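PDB 3MVK: protein FucU from Bifidobacterium longum subsp. infantis, which probably interconverts the alpha and beta anomers of L-fucose and the pyranose and furanose forms of beta-D-ribose. Local coordinates for residues Cys18-Gly21 with Gln25-Ile28; Pro34-Ser37 with Ile43-Arg46; Glu36-Asn41 with Ala114-Ala119; Asp90-Leu95 with Ala135-Gln140. All blocks are in the same frame, centred on the assembly; numbering follows the deposited sequence.

Contact 1. Residues Cys18-Gly21 with Gln25-Ile28; sequences CEMG and QLVI
M20 and Q25 stand 8.0 Å apart at their CA atoms, the nearest approach of two backbones joined by a short turn. Helix 11-19 has just ended: M20 is the first residue to leave helical geometry, and the chain turns before strand 25-29 begins. Across this gap reaches one side chain, that of M20, a selenomethionine. It runs out straight through chi2 and then bends at the selenium (chi3 68°), which lays CE of M20 against the strand backbone, 3.4 Å from C of Q25. The same methyl touches L26, with CE of M20 3.9 Å from CB of L26, while SE lies 4.0 Å from CD2 of L26. The two side chains cross at about a right angle. The long, unbranched chain of methionine, here with selenium for sulfur, suits this place, since it can span the distance and still bend its terminal methyl against the Q25-L26 peptide. F63 packs on both M20 and L26, so the pair belongs to a larger apolar cluster. Q25 directs its CB away from M20, and its amide hydrogen-bonds with Q140 and Q118. This is a helix-turn-strand connection, the residue just past the helix packing on strand 25-29, first along the chain and interior in the mixed sheet.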
loop_
_atom_site.group_PDB
_atom_site.type_symbol
_atom_site.label_atom_id
_atom_site.label_comp_id
_atom_site.label_asym_id
_atom_site.label_seq_id
_atom_site.Cartn_x
_atom_site.Cartn_y
_atom_site.Cartn_z
ATOM N N CYS G 18 -12.584 -21.797 -2.785
ATOM C CA CYS G 18 -11.578 -22.732 -3.286
ATOM C C CYS G 18 -10.342 -22.783 -2.399
ATOM O O CYS G 18 -9.768 -23.861 -2.172
ATOM C CB CYS G 18 -11.207 -22.389 -4.721
ATOM S SG CYS G 18 -12.541 -22.784 -5.847
ATOM N N GLU G 19 -9.919 -21.640 -1.893
ATOM C CA GLU G 19 -8.699 -21.653 -1.115
ATOM C C GLU G 19 -8.878 -22.016 0.360
ATOM O O GLU G 19 -7.889 -22.291 1.048
ATOM C CB GLU G 19 -7.937 -20.350 -1.295
ATOM C CG GLU G 19 -8.554 -19.205 -0.549
ATOM C CD GLU G 19 -8.160 -17.816 -1.090
ATOM O OE1 GLU G 19 -7.346 -17.651 -2.020
ATOM O OE2 GLU G 19 -8.693 -16.852 -0.550
HETATM N N MSE G 20 -10.119 -22.032 0.846
HETATM C CA MSE G 20 -10.364 -22.618 2.165
HETATM C C MSE G 20 -10.057 -24.104 2.151
HETATM O O MSE G 20 -10.259 -24.789 1.134
HETATM C CB MSE G 20 -11.829 -22.374 2.572
HETATM C CG MSE G 20 -12.052 -20.930 2.900
HETATM SE SE MSE G 20 -13.945 -20.488 3.241
HETATM C CE MSE G 20 -14.249 -21.456 4.958
ATOM N N GLY G 21 -9.563 -24.586 3.288
ATOM C CA GLY G 21 -9.223 -25.996 3.453
ATOM C C GLY G 21 -9.944 -26.587 4.656
ATOM O O GLY G 21 -10.793 -25.939 5.292
ATOM N N GLN G 25 -13.452 -21.861 8.503
ATOM C CA GLN G 25 -14.850 -21.444 8.709
ATOM C C GLN G 25 -15.193 -20.176 7.934
ATOM O O GLN G 25 -14.357 -19.288 7.736
ATOM C CB GLN G 25 -15.129 -21.206 10.188
ATOM C CG GLN G 25 -15.065 -22.491 10.990
ATOM C CD GLN G 25 -15.289 -22.272 12.470
ATOM O OE1 GLN G 25 -15.415 -21.143 12.930
ATOM N NE2 GLN G 25 -15.312 -23.368 13.231
ATOM N N LEU G 26 -16.444 -20.095 7.490
ATOM C CA LEU G 26 -16.957 -18.841 7.002
ATOM C C LEU G 26 -18.261 -18.537 7.737
ATOM O O LEU G 26 -18.905 -19.439 8.293
ATOM C CB LEU G 26 -17.162 -18.872 5.479
ATOM C CG LEU G 26 -18.185 -19.860 4.904
ATOM C CD1 LEU G 26 -19.634 -19.416 5.158
ATOM C CD2 LEU G 26 -17.963 -20.048 3.413
ATOM N N VAL G 27 -18.651 -17.276 7.732
ATOM C CA VAL G 27 -19.875 -16.870 8.392
ATOM C C VAL G 27 -20.833 -16.313 7.347
ATOM O O VAL G 27 -20.465 -15.422 6.575
ATOM C CB VAL G 27 -19.610 -15.748 9.410
ATOM C CG1 VAL G 27 -20.917 -15.302 10.087
ATOM C CG2 VAL G 27 -18.604 -16.182 10.480
ATOM N N ILE G 28 -22.054 -16.840 7.313
ATOM C CA ILE G 28 -23.132 -16.162 6.580
ATOM C C ILE G 28 -23.771 -15.233 7.593
ATOM O O ILE G 28 -24.401 -15.700 8.554
ATOM C CB ILE G 28 -24.177 -17.169 6.020
ATOM C CG1 ILE G 28 -23.480 -18.199 5.124
ATOM C CG2 ILE G 28 -25.304 -16.406 5.275
ATOM C CD1 ILE G 28 -24.373 -19.303 4.639
#

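Contact 2. Residues Pro34-Ser37 with Ile43-Arg46; sequences PAES and IVVR
E36, on the short helix 35-38, meets V44 and R46 of strand 43-47, outermost in the sheet within this chain. From CB its chain leaves beside the backbone N and bends at chi2 (-71°), which brings the carboxylate up to V44 and R46. CG of E36 passes 3.5 Å from NH1 of R46, and CD of E36 rests 3.9 Å from CG1 of V44. OE1 only skirts the valine, near CB and CG2. OE2 does the polar work: it accepts a hydrogen bond from NH1 of R46 at 3.0 Å, within a salt bridge, with an N-H...O angle of 150°. The carboxylate and guanidinium planes are 6° apart, yet OE2 is met on its anti side, so this is a single-bond pairing and not a two-pronged one. Water 1 also donates to OE2 of E36 (2.8 Å) and makes a longer bond to O of V44, tying the acid to the strand backbone. V44, compact and beta-branched, fits an extended strand and puts CG2 3.8 Å from O of A35. With an alanine here in place of E36, NH1 of R46 would probably lose this acidic partner, and the bridging water its carboxylate. R46 also pairs through NH2 with D48, so its guanidinium is shared between two acids. The arginine's charge is probably well balanced, and its turning probably restricted, by these two bonds.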
loop_
_atom_site.group_PDB
_atom_site.type_symbol
_atom_site.label_atom_id
_atom_site.label_comp_id
_atom_site.label_asym_id
_atom_site.label_seq_id
_atom_site.Cartn_x
_atom_site.Cartn_y
_atom_site.Cartn_z
ATOM N N PRO G 34 -22.913 -7.324 12.669
ATOM C CA PRO G 34 -21.809 -6.373 12.479
ATOM C C PRO G 34 -20.706 -7.014 11.626
ATOM O O PRO G 34 -19.636 -7.360 12.132
ATOM C CB PRO G 34 -21.347 -6.089 13.917
ATOM C CG PRO G 34 -21.738 -7.310 14.691
ATOM C CD PRO G 34 -22.995 -7.839 14.052
ATOM N N ALA G 35 -20.970 -7.149 10.315
ATOM C CA ALA G 35 -20.116 -7.999 9.469
ATOM C C ALA G 35 -18.721 -7.384 9.284
ATOM O O ALA G 35 -17.705 -8.102 9.280
ATOM C CB ALA G 35 -20.765 -8.222 8.118
ATOM N N GLU G 36 -18.673 -6.064 9.124
ATOM C CA GLU G 36 -17.415 -5.370 8.833
ATOM C C GLU G 36 -16.507 -5.324 10.055
ATOM O O GLU G 36 -15.290 -5.489 9.934
ATOM C CB GLU G 36 -17.651 -3.971 8.264
ATOM C CG GLU G 36 -18.320 -3.937 6.893
ATOM C CD GLU G 36 -17.425 -4.414 5.745
ATOM O OE1 GLU G 36 -16.199 -4.597 5.948
ATOM O OE2 GLU G 36 -17.962 -4.643 4.629
ATOM N N SER G 37 -17.081 -5.096 11.234
ATOM C CA SER G 37 -16.250 -5.056 12.438
ATOM C C SER G 37 -15.787 -6.458 12.873
ATOM O O SER G 37 -14.591 -6.690 13.158
ATOM C CB SER G 37 -16.982 -4.312 13.566
ATOM O OG SER G 37 -18.180 -4.969 13.954
ATOM N N ILE G 43 -11.754 -11.787 5.292
ATOM C CA ILE G 43 -12.234 -11.314 4.013
ATOM C C ILE G 43 -13.754 -11.108 4.102
ATOM O O ILE G 43 -14.496 -12.061 4.364
ATOM C CB ILE G 43 -11.893 -12.328 2.919
ATOM C CG1 ILE G 43 -10.364 -12.505 2.810
ATOM C CG2 ILE G 43 -12.526 -11.947 1.571
ATOM C CD1 ILE G 43 -9.926 -13.832 2.158
ATOM N N VAL G 44 -14.223 -9.875 3.904
ATOM C CA VAL G 44 -15.673 -9.667 3.928
ATOM C C VAL G 44 -16.218 -9.519 2.507
ATOM O O VAL G 44 -15.757 -8.644 1.751
ATOM C CB VAL G 44 -16.060 -8.426 4.782
ATOM C CG1 VAL G 44 -17.597 -8.220 4.793
ATOM C CG2 VAL G 44 -15.516 -8.565 6.210
ATOM N N VAL G 45 -17.167 -10.363 2.125
ATOM C CA VAL G 45 -17.782 -10.251 0.809
ATOM C C VAL G 45 -19.203 -9.753 0.979
ATOM O O VAL G 45 -19.964 -10.351 1.722
ATOM C CB VAL G 45 -17.772 -11.630 0.083
ATOM C CG1 VAL G 45 -18.496 -11.531 -1.290
ATOM C CG2 VAL G 45 -16.327 -12.149 -0.084
ATOM N N ARG G 46 -19.556 -8.654 0.314
ATOM C CA ARG G 46 -20.921 -8.113 0.410
ATOM C C ARG G 46 -21.864 -8.917 -0.456
ATOM O O ARG G 46 -21.560 -9.201 -1.632
ATOM C CB ARG G 46 -21.011 -6.652 -0.040
ATOM C CG ARG G 46 -20.086 -5.662 0.671
ATOM C CD ARG G 46 -20.193 -5.707 2.185
ATOM N NE ARG G 46 -21.559 -5.439 2.643
ATOM C CZ ARG G 46 -21.866 -5.139 3.896
ATOM N NH1 ARG G 46 -20.902 -5.033 4.801
ATOM N NH2 ARG G 46 -23.139 -4.943 4.242
HETATM O O HOH W 1 -16.598 -5.570 2.427
#

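Contact 3. Residues Glu36-Asn41 with Ala114-Ala119; sequences ESIGKN and AFYEQA
I38 turns CG2 anti to its backbone N and CG1 beside it (chi1 -69°), and a further bend at chi2 (-64°) swings CD1 outward, so that its two branches reach different residues of helix 112-119. CG2 of I38 presses on A119, 3.6 Å from its CB, where the backbones are nearest, with the CA atoms of I38 and A119 6.7 Å apart. CD1 of I38 goes to Y116 and lies 3.9 Å from both CB and CD1 of the tyrosine, reaching the root of the ring obliquely while the two side chains cross at about a right angle. The residue types match their tasks. Alanine offers a single methyl, which lets the two chains come close; isoleucine has two branches to fill the groove between A119 and Y116, one helical turn apart; tyrosine supplies an apolar base, while its hydroxyl hydrogen-bonds with R112 of the same helix. The contact itself is purely apolar. Past I38, G39 is the first residue to leave helical phi/psi, and N of K40 bonds to O of S37. F33 packs on I38 as well as on F115. Helix 112-119 also rests on the sheet, F115 touching strands 73-76, 107-110 and 137-140, while H22 of a neighbouring subunit packs on Y116. The contact thus joins the short helix 35-38 to helix 112-119 beside a subunit interface.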
loop_
_atom_site.group_PDB
_atom_site.type_symbol
_atom_site.label_atom_id
_atom_site.label_comp_id
_atom_site.label_asym_id
_atom_site.label_seq_id
_atom_site.Cartn_x
_atom_site.Cartn_y
_atom_site.Cartn_z
ATOM N N GLU G 36 -18.673 -6.064 9.124
ATOM C CA GLU G 36 -17.415 -5.370 8.833
ATOM C C GLU G 36 -16.507 -5.324 10.055
ATOM O O GLU G 36 -15.290 -5.489 9.934
ATOM C CB GLU G 36 -17.651 -3.971 8.264
ATOM C CG GLU G 36 -18.320 -3.937 6.893
ATOM C CD GLU G 36 -17.425 -4.414 5.745
ATOM O OE1 GLU G 36 -16.199 -4.597 5.948
ATOM O OE2 GLU G 36 -17.962 -4.643 4.629
ATOM N N SER G 37 -17.081 -5.096 11.234
ATOM C CA SER G 37 -16.250 -5.056 12.438
ATOM C C SER G 37 -15.787 -6.458 12.873
ATOM O O SER G 37 -14.591 -6.690 13.158
ATOM C CB SER G 37 -16.982 -4.312 13.566
ATOM O OG SER G 37 -18.180 -4.969 13.954
ATOM N N ILE G 38 -16.725 -7.399 12.920
ATOM C CA ILE G 38 -16.389 -8.779 13.233
ATOM C C ILE G 38 -15.376 -9.307 12.222
ATOM O O ILE G 38 -14.463 -10.031 12.589
ATOM C CB ILE G 38 -17.654 -9.678 13.240
ATOM C CG1 ILE G 38 -18.554 -9.331 14.431
ATOM C CG2 ILE G 38 -17.266 -11.197 13.287
ATOM C CD1 ILE G 38 -17.926 -9.606 15.820
ATOM N N GLY G 39 -15.540 -8.908 10.966
ATOM C CA GLY G 39 -14.703 -9.433 9.886
ATOM C C GLY G 39 -13.461 -8.602 9.636
ATOM O O GLY G 39 -12.869 -8.711 8.572
ATOM N N LYS G 40 -13.063 -7.790 10.615
ATOM C CA LYS G 40 -11.953 -6.826 10.420
ATOM C C LYS G 40 -10.664 -7.505 9.948
ATOM O O LYS G 40 -9.957 -6.957 9.103
ATOM C CB LYS G 40 -11.710 -5.983 11.682
ATOM N N ASN G 41 -10.389 -8.699 10.458
ATOM C CA ASN G 41 -9.179 -9.452 10.086
ATOM C C ASN G 41 -9.468 -10.598 9.135
ATOM O O ASN G 41 -8.655 -11.531 8.992
ATOM C CB ASN G 41 -8.502 -9.996 11.335
ATOM C CG ASN G 41 -8.033 -8.906 12.243
ATOM O OD1 ASN G 41 -7.404 -7.941 11.803
ATOM N ND2 ASN G 41 -8.350 -9.035 13.524
ATOM N N ALA G 114 -20.409 -15.336 22.597
ATOM C CA ALA G 114 -19.535 -16.440 22.191
ATOM C C ALA G 114 -19.561 -16.616 20.666
ATOM O O ALA G 114 -18.537 -16.937 20.034
ATOM C CB ALA G 114 -19.956 -17.731 22.888
ATOM N N PHE G 115 -20.738 -16.444 20.076
ATOM C CA PHE G 115 -20.862 -16.501 18.617
ATOM C C PHE G 115 -19.992 -15.421 17.979
ATOM O O PHE G 115 -19.251 -15.708 17.033
ATOM C CB PHE G 115 -22.323 -16.353 18.181
ATOM C CG PHE G 115 -22.542 -16.606 16.727
ATOM C CD1 PHE G 115 -23.033 -17.840 16.286
ATOM C CD2 PHE G 115 -22.273 -15.613 15.788
ATOM C CE1 PHE G 115 -23.234 -18.084 14.911
ATOM C CE2 PHE G 115 -22.478 -15.838 14.434
ATOM C CZ PHE G 115 -22.953 -17.081 13.985
ATOM N N TYR G 116 -20.054 -14.190 18.497
ATOM C CA TYR G 116 -19.219 -13.121 17.925
ATOM C C TYR G 116 -17.742 -13.482 18.010
ATOM O O TYR G 116 -16.996 -13.257 17.056
ATOM C CB TYR G 116 -19.459 -11.795 18.617
ATOM C CG TYR G 116 -20.794 -11.150 18.359
ATOM C CD1 TYR G 116 -21.314 -11.030 17.067
ATOM C CD2 TYR G 116 -21.511 -10.579 19.412
ATOM C CE1 TYR G 116 -22.526 -10.390 16.846
ATOM C CE2 TYR G 116 -22.718 -9.939 19.193
ATOM C CZ TYR G 116 -23.223 -9.855 17.918
ATOM O OH TYR G 116 -24.429 -9.215 17.711
ATOM N N GLU G 117 -17.333 -14.057 19.146
ATOM C CA GLU G 117 -15.927 -14.416 19.365
ATOM C C GLU G 117 -15.465 -15.464 18.377
ATOM O O GLU G 117 -14.369 -15.347 17.811
ATOM C CB GLU G 117 -15.678 -14.874 20.820
ATOM C CG GLU G 117 -15.750 -13.727 21.822
ATOM C CD GLU G 117 -14.898 -12.540 21.372
ATOM O OE1 GLU G 117 -13.663 -12.691 21.260
ATOM O OE2 GLU G 117 -15.465 -11.470 21.092
ATOM N N GLN G 118 -16.309 -16.453 18.120
ATOM C CA GLN G 118 -15.973 -17.484 17.134
ATOM C C GLN G 118 -15.934 -16.909 15.713
ATOM O O GLN G 118 -15.071 -17.292 14.915
ATOM C CB GLN G 118 -16.955 -18.661 17.203
ATOM C CG GLN G 118 -16.575 -19.870 16.313
ATOM C CD GLN G 118 -15.154 -20.388 16.565
ATOM O OE1 GLN G 118 -14.670 -20.378 17.702
ATOM N NE2 GLN G 118 -14.488 -20.866 15.509
ATOM N N ALA G 119 -16.868 -16.003 15.407
ATOM C CA ALA G 119 -16.950 -15.395 14.067
ATOM C C ALA G 119 -15.738 -14.548 13.740
ATOM O O ALA G 119 -15.380 -14.400 12.578
ATOM C CB ALA G 119 -18.243 -14.576 13.920
#

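Contact 4. Residues Asp90-Leu95 with Ala135-Gln140; sequences DVYAGL and ANLILQ
The ring of Y92 receives L137 on one face and the carbonyl oxygen of A135 at its edge. CD2 of L137 lies over that face, 4.1 Å from the centroid of the Y92 ring and 17° off the normal, a CH-pi contact shifted toward the rim, with CD2 of Y92 the nearest ring atom at 3.9 Å. The other methyl, CD1 of L137, also approaches CD2 of the ring, and CB of L137 comes near CE2, so the leucine lies along the ring from its root toward the hydroxyl end, the two side chains running past each other in opposite directions. At the edge, in the plane of the ring, O of A135 accepts a hydrogen bond from OH of Y92 at 2.7 Å. The hydroxyl arrives in the carbonyl plane on a lone pair, at a C=O...O angle of 139°. CG of Y92 stands beside its backbone N (chi1 -73°), which sends the ring off helix 88-97 toward the sheet. A flat group with a polar end suits a buried site where a strand side chain and a backbone carbonyl two residues before the strand are both within range of one ring. L56 and L75 pack on both Y92 and L137, adding to the apolar surroundings. A phenylalanine here lacks the hydroxyl and would probably leave the buried carbonyl of A135 without this donor. One short bond and one methyl-on-ring contact together probably restrain the ring's position and tilt, and they join helix 88-97 to the start of strand 137-140.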
loop_
_atom_site.group_PDB
_atom_site.type_symbol
_atom_site.label_atom_id
_atom_site.label_comp_id
_atom_site.label_asym_id
_atom_site.label_seq_id
_atom_site.Cartn_x
_atom_site.Cartn_y
_atom_site.Cartn_z
ATOM N N ASP G 90 -35.029 -23.848 10.411
ATOM C CA ASP G 90 -35.496 -25.076 9.760
ATOM C C ASP G 90 -35.228 -25.034 8.260
ATOM O O ASP G 90 -34.977 -26.072 7.656
ATOM C CB ASP G 90 -36.986 -25.317 10.023
ATOM C CG ASP G 90 -37.269 -25.825 11.438
ATOM O OD1 ASP G 90 -36.327 -26.180 12.203
ATOM O OD2 ASP G 90 -38.461 -25.875 11.792
ATOM N N VAL G 91 -35.260 -23.843 7.666
ATOM C CA VAL G 91 -34.861 -23.699 6.264
ATOM C C VAL G 91 -33.401 -24.152 6.108
ATOM O O VAL G 91 -33.067 -24.958 5.227
ATOM C CB VAL G 91 -35.034 -22.260 5.772
ATOM C CG1 VAL G 91 -34.425 -22.068 4.378
ATOM C CG2 VAL G 91 -36.519 -21.874 5.777
ATOM N N TYR G 92 -32.538 -23.660 6.997
ATOM C CA TYR G 92 -31.128 -24.040 6.944
ATOM C C TYR G 92 -30.950 -25.552 7.098
ATOM O O TYR G 92 -30.161 -26.169 6.383
ATOM C CB TYR G 92 -30.334 -23.324 8.042
ATOM C CG TYR G 92 -30.099 -21.844 7.810
ATOM C CD1 TYR G 92 -30.201 -21.272 6.525
ATOM C CD2 TYR G 92 -29.718 -21.016 8.873
ATOM C CE1 TYR G 92 -29.946 -19.909 6.320
ATOM C CE2 TYR G 92 -29.462 -19.667 8.673
ATOM C CZ TYR G 92 -29.581 -19.120 7.397
ATOM O OH TYR G 92 -29.306 -17.780 7.210
ATOM N N ALA G 93 -31.691 -26.148 8.030
ATOM C CA ALA G 93 -31.643 -27.603 8.223
ATOM C C ALA G 93 -32.002 -28.380 6.950
ATOM O O ALA G 93 -31.343 -29.365 6.630
ATOM C CB ALA G 93 -32.543 -28.020 9.394
ATOM N N GLY G 94 -33.044 -27.926 6.250
ATOM C CA GLY G 94 -33.518 -28.530 5.006
ATOM C C GLY G 94 -32.458 -28.425 3.933
ATOM O O GLY G 94 -32.204 -29.387 3.210
ATOM N N LEU G 95 -31.821 -27.259 3.844
ATOM C CA LEU G 95 -30.795 -27.062 2.818
ATOM C C LEU G 95 -29.568 -27.923 3.081
ATOM O O LEU G 95 -28.969 -28.471 2.140
ATOM C CB LEU G 95 -30.422 -25.571 2.689
ATOM C CG LEU G 95 -31.536 -24.667 2.133
ATOM C CD1 LEU G 95 -31.207 -23.186 2.317
ATOM C CD2 LEU G 95 -31.887 -24.936 0.684
ATOM N N ALA G 135 -30.239 -15.162 12.006
ATOM C CA ALA G 135 -30.053 -15.926 10.754
ATOM C C ALA G 135 -28.571 -16.085 10.399
ATOM O O ALA G 135 -28.225 -16.516 9.291
ATOM C CB ALA G 135 -30.816 -15.265 9.618
ATOM N N ASN G 136 -27.700 -15.756 11.344
ATOM C CA ASN G 136 -26.253 -15.978 11.161
ATOM C C ASN G 136 -25.935 -17.440 11.140
ATOM O O ASN G 136 -26.552 -18.207 11.878
ATOM C CB ASN G 136 -25.479 -15.330 12.299
ATOM C CG ASN G 136 -25.887 -13.905 12.502
ATOM O OD1 ASN G 136 -26.392 -13.520 13.571
ATOM N ND2 ASN G 136 -25.689 -13.119 11.500
ATOM N N LEU G 137 -24.985 -17.846 10.310
ATOM C CA LEU G 137 -24.615 -19.253 10.269
ATOM C C LEU G 137 -23.138 -19.394 9.989
ATOM O O LEU G 137 -22.653 -18.892 8.969
ATOM C CB LEU G 137 -25.452 -19.993 9.214
ATOM C CG LEU G 137 -25.410 -21.526 9.174
ATOM C CD1 LEU G 137 -26.096 -22.151 10.388
ATOM C CD2 LEU G 137 -26.047 -22.036 7.884
ATOM N N ILE G 138 -22.430 -20.044 10.915
ATOM C CA ILE G 138 -21.008 -20.411 10.696
ATOM C C ILE G 138 -20.944 -21.782 10.049
ATOM O O ILE G 138 -21.618 -22.705 10.512
ATOM C CB ILE G 138 -20.193 -20.427 12.005
ATOM C CG1 ILE G 138 -20.430 -19.129 12.810
ATOM C CG2 ILE G 138 -18.679 -20.628 11.696
ATOM C CD1 ILE G 138 -19.637 -19.021 14.158
ATOM N N LEU G 139 -20.146 -21.923 8.984
ATOM C CA LEU G 139 -19.976 -23.204 8.288
ATOM C C LEU G 139 -18.511 -23.598 8.342
ATOM O O LEU G 139 -17.650 -22.741 8.112
ATOM C CB LEU G 139 -20.367 -23.080 6.825
ATOM C CG LEU G 139 -21.830 -22.744 6.517
ATOM C CD1 LEU G 139 -22.004 -22.748 5.012
ATOM C CD2 LEU G 139 -22.737 -23.798 7.162
ATOM N N GLN G 140 -18.230 -24.859 8.669
ATOM C CA GLN G 140 -16.852 -25.361 8.706
ATOM C C GLN G 140 -16.611 -26.322 7.550
ATOM O O GLN G 140 -17.377 -27.271 7.341
ATOM C CB GLN G 140 -16.572 -26.091 10.022
ATOM C CG GLN G 140 -15.111 -26.507 10.166
ATOM C CD GLN G 140 -14.789 -26.903 11.584
ATOM O OE1 GLN G 140 -14.900 -26.088 12.507
ATOM N NE2 GLN G 140 -14.379 -28.157 11.775
#

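In the fold
Along the chain, contact 1 closes before contact 2 opens; contact 3 starts from the same helix 35-38 as contact 2, and contacts 3 and 4 interleave. Contacts 1, 2 and 4 each place a helix, or the turn after one, on the mixed sheet, where strands 25-29 and 137-140 are neighbours and 43-47 is outermost within the chain. Contacts 2 and 4, with centres 18 Å apart, do not touch. Q25 connects contact 1 with contacts 3 and 4, which also meet directly where F115 packs on I138. Contacts 2 and 3, with centres 9 Å apart, sit on the side facing one neighbouring subunit of the ten-chain assembly, so packing within the chain there adjoins packing between chains.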